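Local coordinates for putative PAS/PAC sensor protein (Nakamurella multipartita DSM 44233, PDB 6HMJ) that senses blue light through a bound flavin mononucleotide and probably couples that signal to RNA binding and translational regulation, at residues 143-148 / 178-183; 191-196 / 350-355. All blocks are in the same frame, centred on the assembly; numbering follows the deposited sequence.

Contact 1 of 2, residues 143-148 / 178-183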
loop_
_atom_site.group_PDB
_atom_site.type_symbol
_atom_site.label_atom_id
_atom_site.label_comp_id
_atom_site.label_asym_id
_atom_site.label_seq_id
_atom_site.Cartn_x
_atom_site.Cartn_y
_atom_site.Cartn_z
ATOM N N LYS A 143 -4.234 3.041 1.749
ATOM C CA LYS A 143 -5.646 3.175 1.417
ATOM C C LYS A 143 -6.075 2.071 0.458
ATOM O O LYS A 143 -7.137 1.462 0.629
ATOM C CB LYS A 143 -5.925 4.538 0.780
ATOM C CG LYS A 143 -7.413 4.820 0.583
ATOM C CD LYS A 143 -7.690 6.026 -0.312
ATOM C CE LYS A 143 -7.065 7.319 0.168
ATOM N NZ LYS A 143 -7.450 8.435 -0.747
ATOM N N GLY A 144 -5.248 1.791 -0.553
ATOM C CA GLY A 144 -5.583 0.749 -1.507
ATOM C C GLY A 144 -5.538 -0.640 -0.903
ATOM O O GLY A 144 -6.378 -1.490 -1.215
ATOM N N ILE A 145 -4.553 -0.897 -0.039
ATOM C CA ILE A 145 -4.466 -2.191 0.630
ATOM C C ILE A 145 -5.743 -2.462 1.417
ATOM O O ILE A 145 -6.313 -3.558 1.354
ATOM C CB ILE A 145 -3.223 -2.242 1.536
ATOM C CG1 ILE A 145 -1.954 -2.311 0.686
ATOM C CG2 ILE A 145 -3.299 -3.434 2.476
ATOM C CD1 ILE A 145 -0.668 -2.185 1.479
ATOM N N VAL A 146 -6.205 -1.468 2.176
ATOM C CA VAL A 146 -7.428 -1.635 2.955
ATOM C C VAL A 146 -8.631 -1.810 2.036
ATOM O O VAL A 146 -9.523 -2.622 2.309
ATOM C CB VAL A 146 -7.612 -0.440 3.911
ATOM C CG1 VAL A 146 -9.014 -0.437 4.499
ATOM C CG2 VAL A 146 -6.564 -0.483 5.018
ATOM N N MET A 147 -8.684 -1.045 0.943
ATOM C CA MET A 147 -9.804 -1.140 0.011
ATOM C C MET A 147 -10.024 -2.576 -0.447
ATOM O O MET A 147 -11.136 -3.108 -0.361
ATOM C CB MET A 147 -9.556 -0.236 -1.198
ATOM C CG MET A 147 -9.848 1.236 -0.962
ATOM S SD MET A 147 -9.537 2.231 -2.433
ATOM C CE MET A 147 -10.806 1.614 -3.533
ATOM N N ALA A 148 -8.969 -3.221 -0.947
ATOM C CA ALA A 148 -9.116 -4.548 -1.529
ATOM C C ALA A 148 -9.081 -5.651 -0.477
ATOM O O ALA A 148 -9.773 -6.663 -0.629
ATOM C CB ALA A 148 -8.023 -4.776 -2.576
ATOM N N GLY A 178 3.294 2.012 9.361
ATOM C CA GLY A 178 3.306 0.838 10.215
ATOM C C GLY A 178 2.520 -0.317 9.629
ATOM O O GLY A 178 2.921 -1.477 9.751
ATOM N N MET A 179 1.392 -0.017 8.982
ATOM C CA MET A 179 0.571 -1.071 8.400
ATOM C C MET A 179 1.279 -1.735 7.225
ATOM O O MET A 179 1.192 -2.957 7.051
ATOM C CB MET A 179 -0.775 -0.500 7.950
ATOM C CG MET A 179 -1.772 -1.552 7.502
ATOM S SD MET A 179 -3.109 -0.858 6.515
ATOM C CE MET A 179 -2.343 -0.881 4.897
ATOM N N ILE A 180 1.981 -0.950 6.408
ATOM C CA ILE A 180 2.660 -1.508 5.244
ATOM C C ILE A 180 3.854 -2.348 5.679
ATOM O O ILE A 180 4.005 -3.504 5.269
ATOM C CB ILE A 180 3.077 -0.381 4.281
ATOM C CG1 ILE A 180 1.839 0.385 3.803
ATOM C CG2 ILE A 180 3.850 -0.949 3.099
ATOM C CD1 ILE A 180 2.150 1.639 3.007
ATOM N N GLU A 181 4.723 -1.778 6.517
ATOM C CA GLU A 181 5.870 -2.528 7.019
ATOM C C GLU A 181 5.422 -3.773 7.777
ATOM O O GLU A 181 5.982 -4.859 7.586
ATOM C CB GLU A 181 6.727 -1.629 7.909
ATOM C CG GLU A 181 7.391 -0.480 7.157
ATOM C CD GLU A 181 8.088 0.505 8.078
ATOM O OE1 GLU A 181 7.953 0.366 9.312
ATOM O OE2 GLU A 181 8.770 1.421 7.568
ATOM N N GLY A 182 4.411 -3.636 8.636
ATOM C CA GLY A 182 3.962 -4.773 9.425
ATOM C C GLY A 182 3.353 -5.867 8.569
ATOM O O GLY A 182 3.653 -7.052 8.746
ATOM N N LEU A 183 2.480 -5.484 7.634
ATOM C CA LEU A 183 1.864 -6.465 6.746
ATOM C C LEU A 183 2.920 -7.212 5.944
ATOM O O LEU A 183 2.819 -8.430 5.749
ATOM C CB LEU A 183 0.869 -5.770 5.815
ATOM C CG LEU A 183 0.211 -6.628 4.733
ATOM C CD1 LEU A 183 -0.632 -7.730 5.347
ATOM C CD2 LEU A 183 -0.631 -5.760 3.817
#
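Ile145 and Met179 carry most of this contact, with the methyl CE of Met179 lying 3.6 Å from CG2 of Ile145. Both side chains leave the backbone toward the facing helix and then slide past one another in opposite directions, so that CE also lies near CB and CD1 of Ile145. In Met179 CG is anti to the backbone N (chi1 -172°) and the chain bends only at its last torsion (chi3 85°), which turns CE against the isoleucine and leaves SD beside Val146, whose CG2 is 3.8 Å from SD. Leu183, one turn further along its helix, comes tip to tip with Ile145: CD2 meets CG2 at 3.8 Å. CG2 of Ile145 is thus shared between the methionine methyl and a leucine methyl, while CD1 on the other branch reaches CG1 of Ile180 at 4.3 Å.

The short helix axes pass 11.0 Å apart at 64°, and the nearest CA atoms, those of Ile145 and Ile180, are 8.5 Å apart; side chains alone bridge the interval. Met179 and Leu183 also touch helix 192-202, and Ile145 packs on Met147 of the second subunit. With no hydrogen bond between the segments and about 203 Å² buried, this join within the helical ANTAR region rests on apolar packing, so shape and the exclusion of water, rather than directed polar bonds, hold the two helices here.

Contact 2 of 2, residues 191-196 / 350-355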
loop_
_atom_site.group_PDB
_atom_site.type_symbol
_atom_site.label_atom_id
_atom_site.label_comp_id
_atom_site.label_asym_id
_atom_site.label_seq_id
_atom_site.Cartn_x
_atom_site.Cartn_y
_atom_site.Cartn_z
ATOM N N PRO A 191 -4.703 -16.033 6.453
ATOM C CA PRO A 191 -5.489 -15.363 5.413
ATOM C C PRO A 191 -5.459 -13.856 5.626
ATOM O O PRO A 191 -5.310 -13.368 6.749
ATOM C CB PRO A 191 -6.893 -15.954 5.579
ATOM C CG PRO A 191 -6.939 -16.478 6.970
ATOM C CD PRO A 191 -5.539 -16.905 7.301
ATOM N N LEU A 192 -5.607 -13.117 4.524
ATOM C CA LEU A 192 -5.197 -11.715 4.499
ATOM C C LEU A 192 -5.900 -10.884 5.569
ATOM O O LEU A 192 -5.255 -10.111 6.287
ATOM C CB LEU A 192 -5.454 -11.127 3.110
ATOM C CG LEU A 192 -5.121 -9.642 2.939
ATOM C CD1 LEU A 192 -3.688 -9.357 3.359
ATOM C CD2 LEU A 192 -5.351 -9.208 1.499
ATOM N N ARG A 193 -7.222 -11.014 5.690
ATOM C CA ARG A 193 -7.952 -10.134 6.602
ATOM C C ARG A 193 -7.563 -10.391 8.052
ATOM O O ARG A 193 -7.371 -9.444 8.826
ATOM C CB ARG A 193 -9.455 -10.300 6.405
ATOM C CG ARG A 193 -9.912 -9.869 5.035
ATOM C CD ARG A 193 -11.382 -10.146 4.801
ATOM N NE ARG A 193 -11.783 -9.737 3.456
ATOM C CZ ARG A 193 -12.959 -10.014 2.908
ATOM N NH1 ARG A 193 -13.867 -10.713 3.582
ATOM N NH2 ARG A 193 -13.226 -9.597 1.678
ATOM N N ARG A 194 -7.447 -11.662 8.444
ATOM C CA ARG A 194 -6.902 -11.982 9.759
ATOM C C ARG A 194 -5.495 -11.418 9.902
ATOM O O ARG A 194 -5.156 -10.816 10.926
ATOM C CB ARG A 194 -6.902 -13.501 9.957
ATOM C CG ARG A 194 -6.211 -14.024 11.218
ATOM C CD ARG A 194 -7.063 -13.830 12.461
ATOM N NE ARG A 194 -6.474 -14.496 13.621
ATOM C CZ ARG A 194 -6.477 -15.814 13.806
ATOM N NH1 ARG A 194 -7.032 -16.615 12.904
ATOM N NH2 ARG A 194 -5.919 -16.335 14.890
ATOM N N ARG A 195 -4.670 -11.597 8.871
ATOM C CA ARG A 195 -3.297 -11.104 8.900
ATOM C C ARG A 195 -3.250 -9.600 9.137
ATOM O O ARG A 195 -2.489 -9.112 9.981
ATOM C CB ARG A 195 -2.615 -11.466 7.580
ATOM C CG ARG A 195 -1.107 -11.434 7.596
ATOM C CD ARG A 195 -0.573 -11.593 6.185
ATOM N NE ARG A 195 -1.278 -12.653 5.468
ATOM C CZ ARG A 195 -1.400 -12.723 4.144
ATOM N NH1 ARG A 195 -0.868 -11.788 3.366
ATOM N NH2 ARG A 195 -2.065 -13.730 3.597
ATOM N N LEU A 196 -4.057 -8.842 8.390
ATOM C CA LEU A 196 -4.037 -7.389 8.516
ATOM C C LEU A 196 -4.596 -6.942 9.861
ATOM O O LEU A 196 -4.100 -5.978 10.455
ATOM C CB LEU A 196 -4.827 -6.766 7.366
ATOM C CG LEU A 196 -4.719 -5.257 7.151
ATOM C CD1 LEU A 196 -3.273 -4.807 7.032
ATOM C CD2 LEU A 196 -5.504 -4.875 5.907
ATOM N N VAL A 350 -15.666 -18.948 8.990
ATOM C CA VAL A 350 -16.096 -17.707 8.356
ATOM C C VAL A 350 -15.265 -16.551 8.898
ATOM O O VAL A 350 -15.745 -15.416 8.998
ATOM C CB VAL A 350 -17.600 -17.465 8.576
ATOM C CG1 VAL A 350 -18.405 -18.578 7.928
ATOM C CG2 VAL A 350 -17.924 -17.365 10.058
ATOM N N THR A 351 -14.011 -16.837 9.250
ATOM C CA THR A 351 -13.154 -15.824 9.854
ATOM C C THR A 351 -13.011 -14.607 8.946
ATOM O O THR A 351 -13.240 -13.469 9.373
ATOM C CB THR A 351 -11.782 -16.426 10.166
ATOM O OG1 THR A 351 -11.937 -17.526 11.071
ATOM C CG2 THR A 351 -10.864 -15.378 10.785
ATOM N N GLU A 352 -12.629 -14.827 7.685
ATOM C CA GLU A 352 -12.387 -13.704 6.782
ATOM C C GLU A 352 -13.638 -12.853 6.604
ATOM O O GLU A 352 -13.560 -11.620 6.582
ATOM C CB GLU A 352 -11.897 -14.217 5.432
ATOM C CG GLU A 352 -10.495 -14.783 5.462
ATOM C CD GLU A 352 -9.449 -13.709 5.678
ATOM O OE1 GLU A 352 -8.995 -13.543 6.831
ATOM O OE2 GLU A 352 -9.079 -13.027 4.696
ATOM N N ARG A 353 -14.801 -13.491 6.474
ATOM C CA ARG A 353 -16.048 -12.740 6.374
ATOM C C ARG A 353 -16.304 -11.947 7.649
ATOM O O ARG A 353 -16.680 -10.770 7.598
ATOM C CB ARG A 353 -17.205 -13.695 6.081
ATOM C CG ARG A 353 -18.533 -13.010 5.829
ATOM C CD ARG A 353 -19.424 -13.067 7.051
ATOM N NE ARG A 353 -19.966 -14.401 7.270
ATOM C CZ ARG A 353 -20.621 -14.775 8.364
ATOM N NH1 ARG A 353 -20.821 -13.915 9.354
ATOM N NH2 ARG A 353 -21.077 -16.013 8.464
ATOM N N VAL A 354 -16.115 -12.581 8.808
ATOM C CA VAL A 354 -16.347 -11.903 10.080
ATOM C C VAL A 354 -15.376 -10.742 10.248
ATOM O O VAL A 354 -15.741 -9.675 10.753
ATOM C CB VAL A 354 -16.240 -12.902 11.247
ATOM C CG1 VAL A 354 -16.053 -12.167 12.574
ATOM C CG2 VAL A 354 -17.476 -13.788 11.298
ATOM N N GLU A 355 -14.120 -10.938 9.841
ATOM C CA GLU A 355 -13.130 -9.873 9.963
ATOM C C GLU A 355 -13.550 -8.644 9.166
ATOM O O GLU A 355 -13.385 -7.507 9.628
ATOM C CB GLU A 355 -11.763 -10.376 9.502
ATOM C CG GLU A 355 -10.595 -9.662 10.158
ATOM C CD GLU A 355 -10.459 -9.999 11.625
ATOM O OE1 GLU A 355 -10.295 -11.194 11.945
ATOM O OE2 GLU A 355 -10.527 -9.068 12.453
#
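Arg193 and Glu352 bring the two helix starts together, their CA atoms 5.7 Å apart where the short axes pass at 8.7 Å and 53°. Glu352 is bent at its second torsion (chi2 -70°), which carries its carboxylate to the opening turn of helix 192-202. Each oxygen there accepts a backbone N-H through its syn lone pair: OE2 from Arg193 N at 2.9 Å, and OE1 from Arg194 N, also at 2.9 Å. Pro191, at the N-cap position, lies across the Glu352 side chain, its CB 3.4 Å from Glu352 CD. The negative charge would probably be favoured by the positive end of the helix dipole.

Arg193 returns a bond: its extended chain passes beside the carboxylate and NH1 donates nearly straight (171°) to Glu352 O at 3.1 Å. That oxygen lies in the guanidinium plane, but NH1 approaches it from above the carbonyl plane. NE of Arg193 is held by Ala149 O. One turn on, CB of Glu355 packs 3.9 Å from CB of Arg193, and OE2 of Glu355 is hydrogen-bonded to Ser197 OG. Shortening Glu352 to an alanine would probably leave the backbone N-H groups of Arg193 and Arg194 without these acceptors and open a gap beside Pro191.

Thr351 OG1 is hydrogen-bonded to Asp349 OD1 and to Trp325 N. This Asp-Val-Thr sequence, between the last PAS strand and helix 351-372, is consistent with the DIT motif at the exit of PAS and LOV domains, here set against helix 192-202.

Overall arrangement
From the N-terminal PAS region the chain runs along helix 114-149, and contact 1 closes a largely helical loop of 29 residues when helix 172-185 returns to that helix. Contact 2 opens only afterwards, on the next helix, 192-202, and closes a far longer loop of 153 residues that holds the FMN-binding domain. The two loops therefore lie in series, neither crossing nor enclosing the other. Their centres are 14 Å apart, yet they touch: Met179 CG packs on Leu196 CD1 at 3.6 Å, and Leu183 meets Leu192, Arg195 and Leu196. Helix 192-202 thus lies between helix 172-185 and helix 351-372, which leads out of the flavin-binding PAS domain, and both contacts also touch the second subunit.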